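Local coordinates for uncharacterized protein (Bacteroides fragilis, PDB 3EUR), which is of unknown function but has a thioredoxin-like fold with a Cys-X-X-Cys motif, consistent with a role in thiol-disulphide redox chemistry, at residues A[9-14]-A[24-29]; A[39-44]-A[80-85]; A[54-59]-A[135-140]; A[15-20]-A[97-102]. One frame throughout, in Å; residues are numbered along the deposited sequence.

Contact 1 (A[9-14]-A[24-29]); sequences TKALNF and GTLYQF
Tyr27 is tied to the 9-14 loop through both its phenol and its backbone: OH donates to Ala11 O (2.6 Å), and N donates to Asn13 OD1 (3.0 Å), approaching from above the amide plane. This is the open end of the beta hairpin made by strands 15-18 and 23-25, where Leu26 N bonds to Phe14 O at 3.0 Å and carries the pairing just past the strand. A water joins Asn13 ND2 to Thr25 OG1. The phenol ring is sandwiched. On one side the Asn13 amide lies almost parallel to it, the planes 6° apart, with Asn13 CB 3.5 Å from the ring centroid; on the opposite face the extended chain of Lys10 passes over, its CE 3.5 Å and its NZ 4.1 Å from the centroid, a CH-pi contact and a cation-pi contact in one. Deeper in, Leu26 CB covers a face of the Phe14 ring. Beyond it, Leu26 CD2 reaches Ala11 CB at 4.0 Å.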
loop_
_atom_site.group_PDB
_atom_site.type_symbol
_atom_site.label_atom_id
_atom_site.label_comp_id
_atom_site.label_asym_id
_atom_site.label_seq_id
_atom_site.Cartn_x
_atom_site.Cartn_y
_atom_site.Cartn_z
ATOM N N THR A 9 14.138 0.405 -9.316
ATOM C CA THR A 9 14.740 -0.663 -8.522
ATOM C C THR A 9 13.642 -1.450 -7.810
ATOM O O THR A 9 12.495 -1.027 -7.766
ATOM C CB THR A 9 15.759 -0.116 -7.507
ATOM O OG1 THR A 9 15.086 0.541 -6.433
ATOM C CG2 THR A 9 16.776 0.808 -8.209
ATOM N N LYS A 10 13.966 -2.634 -7.322
ATOM C CA LYS A 10 12.971 -3.495 -6.699
ATOM C C LYS A 10 12.677 -2.992 -5.289
ATOM O O LYS A 10 13.581 -2.817 -4.479
ATOM C CB LYS A 10 13.482 -4.947 -6.658
ATOM C CG LYS A 10 12.441 -5.992 -6.364
ATOM C CD LYS A 10 13.004 -7.417 -6.385
ATOM C CE LYS A 10 11.882 -8.447 -6.319
ATOM N NZ LYS A 10 12.394 -9.839 -6.573
ATOM N N ALA A 11 11.403 -2.788 -4.993
ATOM C CA ALA A 11 10.979 -2.393 -3.657
ATOM C C ALA A 11 11.437 -3.429 -2.655
ATOM O O ALA A 11 11.502 -4.621 -2.973
ATOM C CB ALA A 11 9.456 -2.247 -3.626
ATOM N N LEU A 12 11.659 -2.999 -1.420
ATOM C CA LEU A 12 12.063 -3.904 -0.366
ATOM C C LEU A 12 10.941 -4.817 0.073
ATOM O O LEU A 12 9.802 -4.392 0.246
ATOM C CB LEU A 12 12.589 -3.131 0.835
ATOM C CG LEU A 12 14.012 -2.685 0.749
ATOM C CD1 LEU A 12 14.957 -3.880 1.014
ATOM C CD2 LEU A 12 14.345 -1.812 -0.380
ATOM N N ASN A 13 11.229 -6.112 0.255
ATOM C CA ASN A 13 10.230 -7.047 0.702
ATOM C C ASN A 13 9.902 -6.877 2.154
ATOM O O ASN A 13 10.685 -6.301 2.951
ATOM C CB ASN A 13 10.742 -8.456 0.475
ATOM C CG ASN A 13 9.691 -9.526 0.457
ATOM O OD1 ASN A 13 8.525 -9.252 0.200
ATOM N ND2 ASN A 13 10.134 -10.806 0.615
ATOM N N PHE A 14 8.728 -7.392 2.551
ATOM C CA PHE A 14 8.297 -7.465 3.930
ATOM C C PHE A 14 7.182 -8.472 4.044
ATOM O O PHE A 14 6.513 -8.752 3.055
ATOM C CB PHE A 14 7.882 -6.066 4.451
ATOM C CG PHE A 14 6.735 -5.481 3.684
ATOM C CD1 PHE A 14 5.418 -5.797 3.979
ATOM C CD2 PHE A 14 6.982 -4.640 2.600
ATOM C CE1 PHE A 14 4.378 -5.291 3.222
ATOM C CE2 PHE A 14 5.915 -4.142 1.877
ATOM C CZ PHE A 14 4.659 -4.464 2.187
ATOM N N GLY A 24 1.640 -13.123 4.407
ATOM C CA GLY A 24 2.151 -13.077 3.060
ATOM C C GLY A 24 3.223 -12.067 2.948
ATOM O O GLY A 24 3.485 -11.357 3.914
ATOM N N THR A 25 3.914 -12.059 1.823
ATOM C CA THR A 25 4.949 -11.099 1.601
ATOM C C THR A 25 4.666 -10.243 0.384
ATOM O O THR A 25 3.945 -10.625 -0.538
ATOM C CB THR A 25 6.342 -11.756 1.448
ATOM O OG1 THR A 25 6.385 -12.369 0.162
ATOM C CG2 THR A 25 6.627 -12.783 2.578
ATOM N N LEU A 26 5.332 -9.096 0.308
ATOM C CA LEU A 26 5.231 -8.271 -0.920
ATOM C C LEU A 26 5.607 -9.075 -2.158
ATOM O O LEU A 26 4.933 -9.051 -3.174
ATOM C CB LEU A 26 6.070 -7.003 -0.782
ATOM C CG LEU A 26 6.059 -6.084 -2.019
ATOM C CD1 LEU A 26 4.678 -5.499 -2.294
ATOM C CD2 LEU A 26 7.130 -5.010 -1.897
ATOM N N TYR A 27 6.716 -9.811 -2.079
ATOM C CA TYR A 27 7.222 -10.455 -3.270
ATOM C C TYR A 27 6.312 -11.600 -3.730
ATOM O O TYR A 27 6.323 -11.951 -4.890
ATOM C CB TYR A 27 8.676 -10.956 -3.075
ATOM C CG TYR A 27 9.706 -9.860 -3.046
ATOM C CD1 TYR A 27 9.390 -8.513 -3.113
ATOM C CD2 TYR A 27 11.042 -10.194 -2.925
ATOM C CE1 TYR A 27 10.374 -7.537 -3.083
ATOM C CE2 TYR A 27 12.032 -9.226 -2.911
ATOM C CZ TYR A 27 11.693 -7.895 -2.947
ATOM O OH TYR A 27 12.708 -6.974 -2.875
ATOM N N GLN A 28 5.537 -12.158 -2.814
ATOM C CA GLN A 28 4.571 -13.207 -3.138
ATOM C C GLN A 28 3.213 -12.673 -3.674
ATOM O O GLN A 28 2.374 -13.472 -4.034
ATOM C CB GLN A 28 4.285 -14.039 -1.911
ATOM C CG GLN A 28 5.465 -14.860 -1.382
ATOM C CD GLN A 28 5.250 -15.323 0.050
ATOM O OE1 GLN A 28 4.219 -15.063 0.657
ATOM N NE2 GLN A 28 6.235 -16.011 0.588
ATOM N N PHE A 29 3.014 -11.357 -3.661
ATOM C CA PHE A 29 1.709 -10.745 -3.950
ATOM C C PHE A 29 1.525 -10.591 -5.432
ATOM O O PHE A 29 2.242 -9.809 -6.050
ATOM C CB PHE A 29 1.677 -9.389 -3.256
ATOM C CG PHE A 29 0.361 -8.666 -3.332
ATOM C CD1 PHE A 29 -0.684 -9.070 -2.516
ATOM C CD2 PHE A 29 0.162 -7.567 -4.147
ATOM C CE1 PHE A 29 -1.901 -8.388 -2.535
ATOM C CE2 PHE A 29 -1.028 -6.889 -4.162
ATOM C CZ PHE A 29 -2.066 -7.290 -3.342
HETATM O O HOH W 1 8.888 -13.440 -0.115
HETATM O O HOH W 2 13.843 -7.318 0.213
#

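Contact 2 (A[39-44]-A[80-85]); sequences NNPGCH and DEWKKH
The imidazole of His85 carries the carbonyl oxygen of Pro41 over one face: Pro41 O lies 3.4 Å from His85 NE2, but as it sits above the ring rather than in its plane, the pair is not hydrogen-bonded. The edge of the same ring is used within the helix, where ND1 donates to Glu81 O at 3.2 Å, a bond that should restrict rotation of the imidazole. Glu81 O also accepts from His85 N, the two donors coming from opposite faces of the carbonyl plane. With CG beside the backbone N (chi1 -79°), the ring stays against its own helix while Pro41 packs on the stem, Pro41 CB to His85 CB being 3.6 Å. The indole of Trp82 is met obliquely by the proline, Pro41 CG standing 4.0 Å from Trp82 CD1; the indole also meets the rings of Tyr74 and Tyr97. Farther out, the extended Glu81 chain brings OE2 to 3.5 Å from Gly42 CA. The loop has its own brace, an Asx turn in which Asn40 OD1 accepts from Gly42 N (3.0 Å). Cys43 follows at the N-cap of helix 44-55 and begins the Cys-X-X-Cys sequence. Helix 79-85, part of the beta-alpha-beta crossover between strands 68-74 and 94-97, thus flanks the loop that in thioredoxin-like proteins carries the redox-active cysteines.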
loop_
_atom_site.group_PDB
_atom_site.type_symbol
_atom_site.label_atom_id
_atom_site.label_comp_id
_atom_site.label_asym_id
_atom_site.label_seq_id
_atom_site.Cartn_x
_atom_site.Cartn_y
_atom_site.Cartn_z
ATOM N N ASN A 39 0.069 3.213 5.584
ATOM C CA ASN A 39 -0.983 4.030 6.231
ATOM C C ASN A 39 -0.874 3.863 7.730
ATOM O O ASN A 39 -0.356 2.856 8.227
ATOM C CB ASN A 39 -2.338 3.564 5.734
ATOM C CG ASN A 39 -2.640 2.166 6.121
ATOM O OD1 ASN A 39 -2.382 1.195 5.372
ATOM N ND2 ASN A 39 -3.107 2.004 7.292
ATOM N N ASN A 40 -1.363 4.850 8.450
ATOM C CA ASN A 40 -1.606 4.675 9.879
ATOM C C ASN A 40 -2.927 5.301 9.956
ATOM O O ASN A 40 -3.036 6.522 9.820
ATOM C CB ASN A 40 -0.569 5.386 10.791
ATOM C CG ASN A 40 -0.871 5.153 12.235
ATOM O OD1 ASN A 40 -2.043 5.113 12.618
ATOM N ND2 ASN A 40 0.167 4.966 13.052
ATOM N N PRO A 41 -3.948 4.480 10.064
ATOM C CA PRO A 41 -5.272 5.042 9.885
ATOM C C PRO A 41 -5.752 5.814 11.110
ATOM O O PRO A 41 -6.867 6.346 11.090
ATOM C CB PRO A 41 -6.160 3.824 9.637
ATOM C CG PRO A 41 -5.288 2.619 9.643
ATOM C CD PRO A 41 -3.957 3.005 10.182
ATOM N N GLY A 42 -4.942 5.923 12.163
ATOM C CA GLY A 42 -5.155 7.003 13.115
ATOM C C GLY A 42 -4.880 8.446 12.640
ATOM O O GLY A 42 -4.312 9.218 13.437
ATOM N N CYS A 43 -5.273 8.827 11.387
ATOM C CA CYS A 43 -5.113 10.230 10.877
ATOM C C CYS A 43 -5.984 10.664 9.677
ATOM O O CYS A 43 -6.492 9.830 8.882
ATOM C CB CYS A 43 -3.634 10.562 10.591
ATOM S SG CYS A 43 -3.069 10.530 8.822
ATOM N N HIS A 44 -6.162 11.985 9.578
ATOM C CA HIS A 44 -7.085 12.646 8.637
ATOM C C HIS A 44 -6.690 12.529 7.156
ATOM O O HIS A 44 -7.569 12.354 6.276
ATOM C CB HIS A 44 -7.249 14.148 8.997
ATOM C CG HIS A 44 -7.993 14.383 10.272
ATOM N ND1 HIS A 44 -9.285 13.946 10.472
ATOM C CD2 HIS A 44 -7.623 15.006 11.417
ATOM C CE1 HIS A 44 -9.679 14.291 11.684
ATOM N NE2 HIS A 44 -8.688 14.934 12.279
ATOM N N ASP A 80 -4.628 -2.825 17.917
ATOM C CA ASP A 80 -6.044 -2.754 18.249
ATOM C C ASP A 80 -6.783 -1.632 17.474
ATOM O O ASP A 80 -7.919 -1.793 17.039
ATOM C CB ASP A 80 -6.218 -2.663 19.788
ATOM C CG ASP A 80 -5.962 -4.014 20.481
ATOM O OD1 ASP A 80 -5.665 -4.996 19.775
ATOM O OD2 ASP A 80 -6.104 -4.135 21.723
ATOM N N GLU A 81 -6.126 -0.509 17.332
ATOM C CA GLU A 81 -6.658 0.616 16.567
ATOM C C GLU A 81 -6.715 0.369 15.065
ATOM O O GLU A 81 -7.687 0.767 14.419
ATOM C CB GLU A 81 -5.800 1.839 16.801
ATOM C CG GLU A 81 -6.460 3.114 16.313
ATOM C CD GLU A 81 -5.648 4.346 16.653
ATOM O OE1 GLU A 81 -4.663 4.172 17.406
ATOM O OE2 GLU A 81 -5.986 5.473 16.160
ATOM N N TRP A 82 -5.655 -0.204 14.497
ATOM C CA TRP A 82 -5.749 -0.728 13.134
ATOM C C TRP A 82 -6.932 -1.678 13.015
ATOM O O TRP A 82 -7.724 -1.574 12.070
ATOM C CB TRP A 82 -4.497 -1.450 12.756
ATOM C CG TRP A 82 -4.552 -1.940 11.345
ATOM C CD1 TRP A 82 -4.267 -1.212 10.225
ATOM C CD2 TRP A 82 -4.920 -3.238 10.916
ATOM N NE1 TRP A 82 -4.472 -1.971 9.110
ATOM C CE2 TRP A 82 -4.814 -3.241 9.512
ATOM C CE3 TRP A 82 -5.282 -4.421 11.570
ATOM C CZ2 TRP A 82 -5.105 -4.377 8.744
ATOM C CZ3 TRP A 82 -5.609 -5.547 10.800
ATOM C CH2 TRP A 82 -5.470 -5.512 9.403
ATOM N N LYS A 83 -7.092 -2.601 13.971
ATOM C CA LYS A 83 -8.227 -3.512 13.921
ATOM C C LYS A 83 -9.529 -2.708 14.001
ATOM O O LYS A 83 -10.504 -3.068 13.361
ATOM C CB LYS A 83 -8.112 -4.624 14.988
ATOM C CG LYS A 83 -7.029 -5.640 14.569
ATOM C CD LYS A 83 -7.113 -7.027 15.205
ATOM C CE LYS A 83 -6.078 -7.995 14.584
ATOM N NZ LYS A 83 -6.608 -9.057 13.650
ATOM N N LYS A 84 -9.477 -1.584 14.729
ATOM C CA LYS A 84 -10.594 -0.641 14.825
ATOM C C LYS A 84 -10.920 0.025 13.488
ATOM O O LYS A 84 -12.090 0.271 13.206
ATOM C CB LYS A 84 -10.310 0.458 15.860
ATOM C CG LYS A 84 -11.211 1.710 15.747
ATOM C CD LYS A 84 -11.007 2.685 16.909
ATOM C CE LYS A 84 -11.949 3.894 16.808
ATOM N NZ LYS A 84 -11.854 4.803 17.997
ATOM N N HIS A 85 -9.885 0.392 12.728
ATOM C CA HIS A 85 -10.074 1.101 11.449
ATOM C C HIS A 85 -10.104 0.176 10.229
ATOM O O HIS A 85 -10.295 0.656 9.095
ATOM C CB HIS A 85 -8.956 2.139 11.246
ATOM C CG HIS A 85 -9.164 3.399 12.016
ATOM N ND1 HIS A 85 -8.672 3.581 13.293
ATOM C CD2 HIS A 85 -9.815 4.542 11.697
ATOM C CE1 HIS A 85 -9.010 4.782 13.724
ATOM N NE2 HIS A 85 -9.704 5.386 12.775
#

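Contact 3 (A[54-59]-A[135-140]); sequences KASPVI and KVEQYL
Ser56 reaches the C-terminal helix through its hydroxyl, which donates to Glu137 OE2 at 2.7 Å. The oxygen is met on its anti side, 25° out of the carboxylate plane. Ser56 OG also accepts from Ile59 N at 3.1 Å, a nearly straight bond of 170° made possible by a chi1 of 170° that sets OG beside the carbonyl carbon; this capping bond makes Ser56 the N-cap of helix 57-64. The capping hydroxyl thus donates in turn to the glutamate, and a water continues the link by accepting from Val58 N and donating to Glu137 OE2, so that the carboxylate oxygen takes two donors near the start of a helix, a setting that would probably favour its charged form. In the thioredoxin fold the helix after the Cys-X-X-Cys loop and the last helix cover the same face of the sheet; here the former is broken at Ser56, and the break is where the two meet. Val58 points at helix 133-141, whose backbone is near enough for its CG1 to touch both Glu137 O and Leu140 CB, the latter at 3.8 Å. Ile59 goes deeper. Its CD1 lies 4.1 Å from Val136 CG1 and reaches the aliphatic part of Glu137 at CG, the chains crossing at about a right angle, while Ile59 CG1 faces Leu140 CD1 at 4.3 Å; Val136 and Leu140 continue onto strand 33-38 at Leu35 and Tyr33.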
loop_
_atom_site.group_PDB
_atom_site.type_symbol
_atom_site.label_atom_id
_atom_site.label_comp_id
_atom_site.label_asym_id
_atom_site.label_seq_id
_atom_site.Cartn_x
_atom_site.Cartn_y
_atom_site.Cartn_z
ATOM N N LYS A 54 -10.951 5.064 -3.215
ATOM C CA LYS A 54 -12.278 4.479 -3.513
ATOM C C LYS A 54 -12.979 5.240 -4.653
ATOM O O LYS A 54 -13.695 4.644 -5.460
ATOM C CB LYS A 54 -13.160 4.506 -2.275
ATOM C CG LYS A 54 -12.752 3.585 -1.220
ATOM C CD LYS A 54 -13.663 3.776 0.046
ATOM C CE LYS A 54 -13.421 2.766 1.106
ATOM N NZ LYS A 54 -14.300 2.983 2.253
ATOM N N ALA A 55 -12.789 6.557 -4.720
ATOM C CA ALA A 55 -13.547 7.416 -5.653
ATOM C C ALA A 55 -12.908 7.478 -7.027
ATOM O O ALA A 55 -13.579 7.762 -8.016
ATOM C CB ALA A 55 -13.655 8.855 -5.131
ATOM N N SER A 56 -11.617 7.205 -7.139
ATOM C CA SER A 56 -10.856 7.503 -8.354
ATOM C C SER A 56 -11.360 6.710 -9.566
ATOM O O SER A 56 -11.269 5.481 -9.584
ATOM C CB SER A 56 -9.401 7.112 -8.155
ATOM O OG SER A 56 -8.692 7.172 -9.355
ATOM N N PRO A 57 -11.817 7.397 -10.619
ATOM C CA PRO A 57 -12.208 6.685 -11.836
ATOM C C PRO A 57 -11.065 5.846 -12.391
ATOM O O PRO A 57 -11.251 4.677 -12.741
ATOM C CB PRO A 57 -12.592 7.820 -12.796
ATOM C CG PRO A 57 -13.142 8.855 -11.865
ATOM C CD PRO A 57 -12.240 8.802 -10.662
ATOM N N VAL A 58 -9.883 6.431 -12.505
ATOM C CA VAL A 58 -8.777 5.713 -13.108
ATOM C C VAL A 58 -8.385 4.480 -12.329
ATOM O O VAL A 58 -8.225 3.389 -12.873
ATOM C CB VAL A 58 -7.567 6.618 -13.393
ATOM C CG1 VAL A 58 -6.332 5.821 -13.729
ATOM C CG2 VAL A 58 -7.919 7.648 -14.442
ATOM N N ILE A 59 -8.234 4.625 -11.029
ATOM C CA ILE A 59 -7.820 3.471 -10.245
ATOM C C ILE A 59 -8.888 2.406 -10.285
ATOM O O ILE A 59 -8.561 1.211 -10.399
ATOM C CB ILE A 59 -7.400 3.889 -8.821
ATOM C CG1 ILE A 59 -6.058 4.712 -8.940
ATOM C CG2 ILE A 59 -7.294 2.659 -7.904
ATOM C CD1 ILE A 59 -5.520 5.578 -7.792
ATOM N N LYS A 135 -0.821 11.766 -9.062
ATOM C CA LYS A 135 0.289 11.315 -9.894
ATOM C C LYS A 135 0.109 9.839 -10.327
ATOM O O LYS A 135 0.399 9.482 -11.436
ATOM C CB LYS A 135 1.598 11.502 -9.148
ATOM C CG LYS A 135 2.809 11.028 -9.823
ATOM C CD LYS A 135 3.083 11.774 -11.090
ATOM C CE LYS A 135 4.492 11.450 -11.625
ATOM N NZ LYS A 135 4.572 11.768 -13.098
ATOM N N VAL A 136 -0.388 9.000 -9.418
ATOM C CA VAL A 136 -0.683 7.613 -9.785
ATOM C C VAL A 136 -1.740 7.590 -10.897
ATOM O O VAL A 136 -1.583 6.860 -11.883
ATOM C CB VAL A 136 -1.145 6.795 -8.561
ATOM C CG1 VAL A 136 -1.615 5.392 -8.964
ATOM C CG2 VAL A 136 -0.026 6.709 -7.507
ATOM N N GLU A 137 -2.784 8.405 -10.769
ATOM C CA GLU A 137 -3.837 8.429 -11.783
ATOM C C GLU A 137 -3.277 8.871 -13.123
ATOM O O GLU A 137 -3.602 8.325 -14.168
ATOM C CB GLU A 137 -4.984 9.357 -11.358
ATOM C CG GLU A 137 -5.734 8.910 -10.128
ATOM C CD GLU A 137 -6.709 9.977 -9.686
ATOM O OE1 GLU A 137 -6.238 11.092 -9.316
ATOM O OE2 GLU A 137 -7.937 9.722 -9.682
ATOM N N GLN A 138 -2.447 9.922 -13.107
ATOM C CA GLN A 138 -1.854 10.403 -14.338
ATOM C C GLN A 138 -0.993 9.343 -15.016
ATOM O O GLN A 138 -1.062 9.153 -16.230
ATOM C CB GLN A 138 -1.047 11.669 -14.060
ATOM C CG GLN A 138 -0.681 12.404 -15.305
ATOM C CD GLN A 138 0.345 13.482 -15.070
ATOM O OE1 GLN A 138 0.324 14.180 -14.039
ATOM N NE2 GLN A 138 1.273 13.630 -16.037
ATOM N N TYR A 139 -0.188 8.651 -14.227
ATOM C CA TYR A 139 0.689 7.607 -14.768
ATOM C C TYR A 139 -0.131 6.514 -15.431
ATOM O O TYR A 139 0.156 6.065 -16.531
ATOM C CB TYR A 139 1.513 7.054 -13.617
ATOM C CG TYR A 139 2.527 6.036 -14.057
ATOM C CD1 TYR A 139 3.830 6.399 -14.313
ATOM C CD2 TYR A 139 2.195 4.714 -14.235
ATOM C CE1 TYR A 139 4.782 5.485 -14.728
ATOM C CE2 TYR A 139 3.140 3.785 -14.664
ATOM C CZ TYR A 139 4.424 4.184 -14.909
ATOM O OH TYR A 139 5.397 3.300 -15.331
ATOM N N LEU A 140 -1.173 6.058 -14.726
ATOM C CA LEU A 140 -1.969 4.954 -15.232
ATOM C C LEU A 140 -2.843 5.339 -16.431
ATOM O O LEU A 140 -3.156 4.498 -17.269
ATOM C CB LEU A 140 -2.866 4.381 -14.132
ATOM C CG LEU A 140 -2.143 3.656 -12.989
ATOM C CD1 LEU A 140 -3.147 3.395 -11.871
ATOM C CD2 LEU A 140 -1.406 2.399 -13.537
HETATM O O HOH W 3 -9.317 9.289 -11.991
#

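Contact 4 (A[15-20]-A[97-102]); sequences TYTLDS and YDKELV
Thr17 and Tyr97 are an antiparallel hydrogen-bonded pair, Thr17 N to Tyr97 O and Tyr97 N to Thr17 O both measuring 2.9 Å, which joins the hairpin strand 15-18 to strand 94-97 of the thioredoxin-like sheet. From Tyr97 CB, on the same side of the sheet as the Thr17 side chain, CG takes the place between backbone N and carbonyl carbon (chi1 63°), which swings the ring across its partner. CD2 then passes 3.2 Å from Thr17 O, and Thr17 CB lies over the ring face, 3.9 Å from the centroid. Near the tip CZ meets Thr17 CG2, and OH lies 3.4 Å from that methyl; the hydroxyl ends on a water, 2.7 Å from Tyr97 OH, which donates to Leu18 O. Trp82 adds a further ring beside the tyrosine. Thr17 OG1 turns to Lys23 NZ and to a second water, which accepts from Lys99 N. Past the bridge the chain makes a type I turn from Asp98 to Leu101, and the Asp98 carboxylate accepts from Val102 N and Ile103 N at the start of helix 102-105. Polar contact is thus carried by backbone and water, with the threonine presenting carbon to the aromatic face and directing its hydroxyl elsewhere.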
loop_
_atom_site.group_PDB
_atom_site.type_symbol
_atom_site.label_atom_id
_atom_site.label_comp_id
_atom_site.label_asym_id
_atom_site.label_seq_id
_atom_site.Cartn_x
_atom_site.Cartn_y
_atom_site.Cartn_z
ATOM N N THR A 15 6.967 -8.949 5.264
ATOM C CA THR A 15 5.860 -9.816 5.617
ATOM C C THR A 15 4.718 -9.020 6.232
ATOM O O THR A 15 4.907 -8.224 7.151
ATOM C CB THR A 15 6.283 -10.909 6.605
ATOM O OG1 THR A 15 7.257 -11.727 5.989
ATOM C CG2 THR A 15 5.080 -11.799 7.010
ATOM N N TYR A 16 3.533 -9.204 5.723
ATOM C CA TYR A 16 2.328 -8.647 6.276
ATOM C C TYR A 16 1.457 -9.733 6.876
ATOM O O TYR A 16 1.533 -10.896 6.467
ATOM C CB TYR A 16 1.549 -7.829 5.230
ATOM C CG TYR A 16 1.030 -8.585 4.061
ATOM C CD1 TYR A 16 -0.144 -9.276 4.127
ATOM C CD2 TYR A 16 1.746 -8.642 2.858
ATOM C CE1 TYR A 16 -0.616 -9.997 3.056
ATOM C CE2 TYR A 16 1.276 -9.371 1.806
ATOM C CZ TYR A 16 0.101 -10.048 1.903
ATOM O OH TYR A 16 -0.347 -10.776 0.831
ATOM N N THR A 17 0.654 -9.328 7.836
ATOM C CA THR A 17 -0.318 -10.207 8.469
ATOM C C THR A 17 -1.706 -9.611 8.242
ATOM O O THR A 17 -1.934 -8.418 8.463
ATOM C CB THR A 17 -0.030 -10.314 9.989
ATOM O OG1 THR A 17 1.310 -10.755 10.190
ATOM C CG2 THR A 17 -0.947 -11.263 10.670
ATOM N N LEU A 18 -2.654 -10.437 7.794
ATOM C CA LEU A 18 -4.031 -9.988 7.610
ATOM C C LEU A 18 -4.789 -10.108 8.919
ATOM O O LEU A 18 -4.301 -10.739 9.890
ATOM C CB LEU A 18 -4.734 -10.812 6.527
ATOM C CG LEU A 18 -4.054 -10.864 5.170
ATOM C CD1 LEU A 18 -4.835 -11.759 4.204
ATOM C CD2 LEU A 18 -3.917 -9.438 4.608
ATOM N N ASP A 19 -5.954 -9.488 8.985
ATOM C CA ASP A 19 -6.821 -9.663 10.141
ATOM C C ASP A 19 -7.125 -11.106 10.480
ATOM O O ASP A 19 -7.274 -11.448 11.647
ATOM C CB ASP A 19 -8.127 -8.903 9.952
ATOM C CG ASP A 19 -9.063 -9.066 11.150
ATOM O OD1 ASP A 19 -8.797 -8.499 12.236
ATOM O OD2 ASP A 19 -10.064 -9.778 10.956
ATOM N N SER A 20 -7.213 -11.942 9.460
ATOM C CA SER A 20 -7.503 -13.374 9.640
ATOM C C SER A 20 -6.297 -14.124 10.203
ATOM O O SER A 20 -6.450 -15.293 10.576
ATOM C CB SER A 20 -7.796 -13.943 8.289
ATOM O OG SER A 20 -6.594 -13.873 7.503
ATOM N N TYR A 97 -0.928 -5.699 8.429
ATOM C CA TYR A 97 -0.032 -5.022 9.364
ATOM C C TYR A 97 1.309 -5.737 9.442
ATOM O O TYR A 97 1.454 -6.903 9.108
ATOM C CB TYR A 97 -0.685 -4.871 10.758
ATOM C CG TYR A 97 -0.999 -6.171 11.452
ATOM C CD1 TYR A 97 -0.107 -6.717 12.381
ATOM C CD2 TYR A 97 -2.190 -6.840 11.229
ATOM C CE1 TYR A 97 -0.420 -7.916 13.069
ATOM C CE2 TYR A 97 -2.507 -8.004 11.933
ATOM C CZ TYR A 97 -1.615 -8.520 12.835
ATOM O OH TYR A 97 -1.972 -9.682 13.513
ATOM N N ASP A 98 2.293 -4.992 9.921
ATOM C CA ASP A 98 3.641 -5.465 10.050
ATOM C C ASP A 98 3.859 -5.960 11.472
ATOM O O ASP A 98 4.236 -5.207 12.371
ATOM C CB ASP A 98 4.579 -4.294 9.738
ATOM C CG ASP A 98 6.061 -4.667 9.716
ATOM O OD1 ASP A 98 6.430 -5.776 10.164
ATOM O OD2 ASP A 98 6.838 -3.766 9.326
ATOM N N LYS A 99 3.559 -7.239 11.677
ATOM C CA LYS A 99 3.493 -7.773 13.033
ATOM C C LYS A 99 4.767 -7.560 13.798
ATOM O O LYS A 99 4.723 -7.156 14.963
ATOM C CB LYS A 99 3.151 -9.264 13.008
ATOM C CG LYS A 99 2.988 -9.840 14.458
ATOM C CD LYS A 99 2.369 -11.198 14.512
ATOM C CE LYS A 99 2.460 -11.744 15.968
ATOM N NZ LYS A 99 2.494 -13.239 16.038
ATOM N N GLU A 100 5.877 -7.858 13.170
ATOM C CA GLU A 100 7.182 -7.801 13.803
ATOM C C GLU A 100 7.834 -6.405 13.790
ATOM O O GLU A 100 8.954 -6.243 14.258
ATOM C CB GLU A 100 8.087 -8.766 13.043
ATOM C CG GLU A 100 7.401 -10.125 12.586
ATOM C CD GLU A 100 6.472 -10.031 11.309
ATOM O OE1 GLU A 100 6.347 -8.942 10.722
ATOM O OE2 GLU A 100 5.839 -11.057 10.894
ATOM N N LEU A 101 7.165 -5.432 13.176
ATOM C CA LEU A 101 7.692 -4.068 13.016
ATOM C C LEU A 101 9.016 -4.023 12.254
ATOM O O LEU A 101 9.933 -3.251 12.559
ATOM C CB LEU A 101 7.846 -3.387 14.384
ATOM C CG LEU A 101 6.571 -3.425 15.221
ATOM C CD1 LEU A 101 6.898 -2.891 16.638
ATOM C CD2 LEU A 101 5.418 -2.640 14.581
ATOM N N VAL A 102 9.129 -4.832 11.230
ATOM C CA VAL A 102 10.317 -4.936 10.423
ATOM C C VAL A 102 10.593 -3.685 9.592
ATOM O O VAL A 102 11.719 -3.216 9.490
ATOM C CB VAL A 102 10.316 -6.236 9.623
ATOM C CG1 VAL A 102 11.551 -6.341 8.814
ATOM C CG2 VAL A 102 10.157 -7.473 10.548
HETATM O O HOH W 4 3.618 -9.276 9.530
HETATM O O HOH W 5 -4.240 -10.858 12.751
#

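Overall arrangement
From the N terminus, contact 1 closes the shortest loop, the hairpin of strands 15-18 and 23-25, binding the preceding segment 9-14 to the turn after it. Contact 4 begins within that loop and crosses contact 1, running on to 97-102 and joining the hairpin to the main sheet; the two touch where strands 15-18 and 23-25 pair, Tyr16 N probably bonding to Gly24 O. Contact 2 lies wholly within the span of contact 4 and touches it through the Lys83-Asp19 salt bridge and the Trp82-Tyr97 packing. Contact 3 opens inside contact 2, crosses both it and contact 4, and follows contact 1 in series. It brings the C-terminal helix to helix 57-64, its centre 27 Å from that of contact 4.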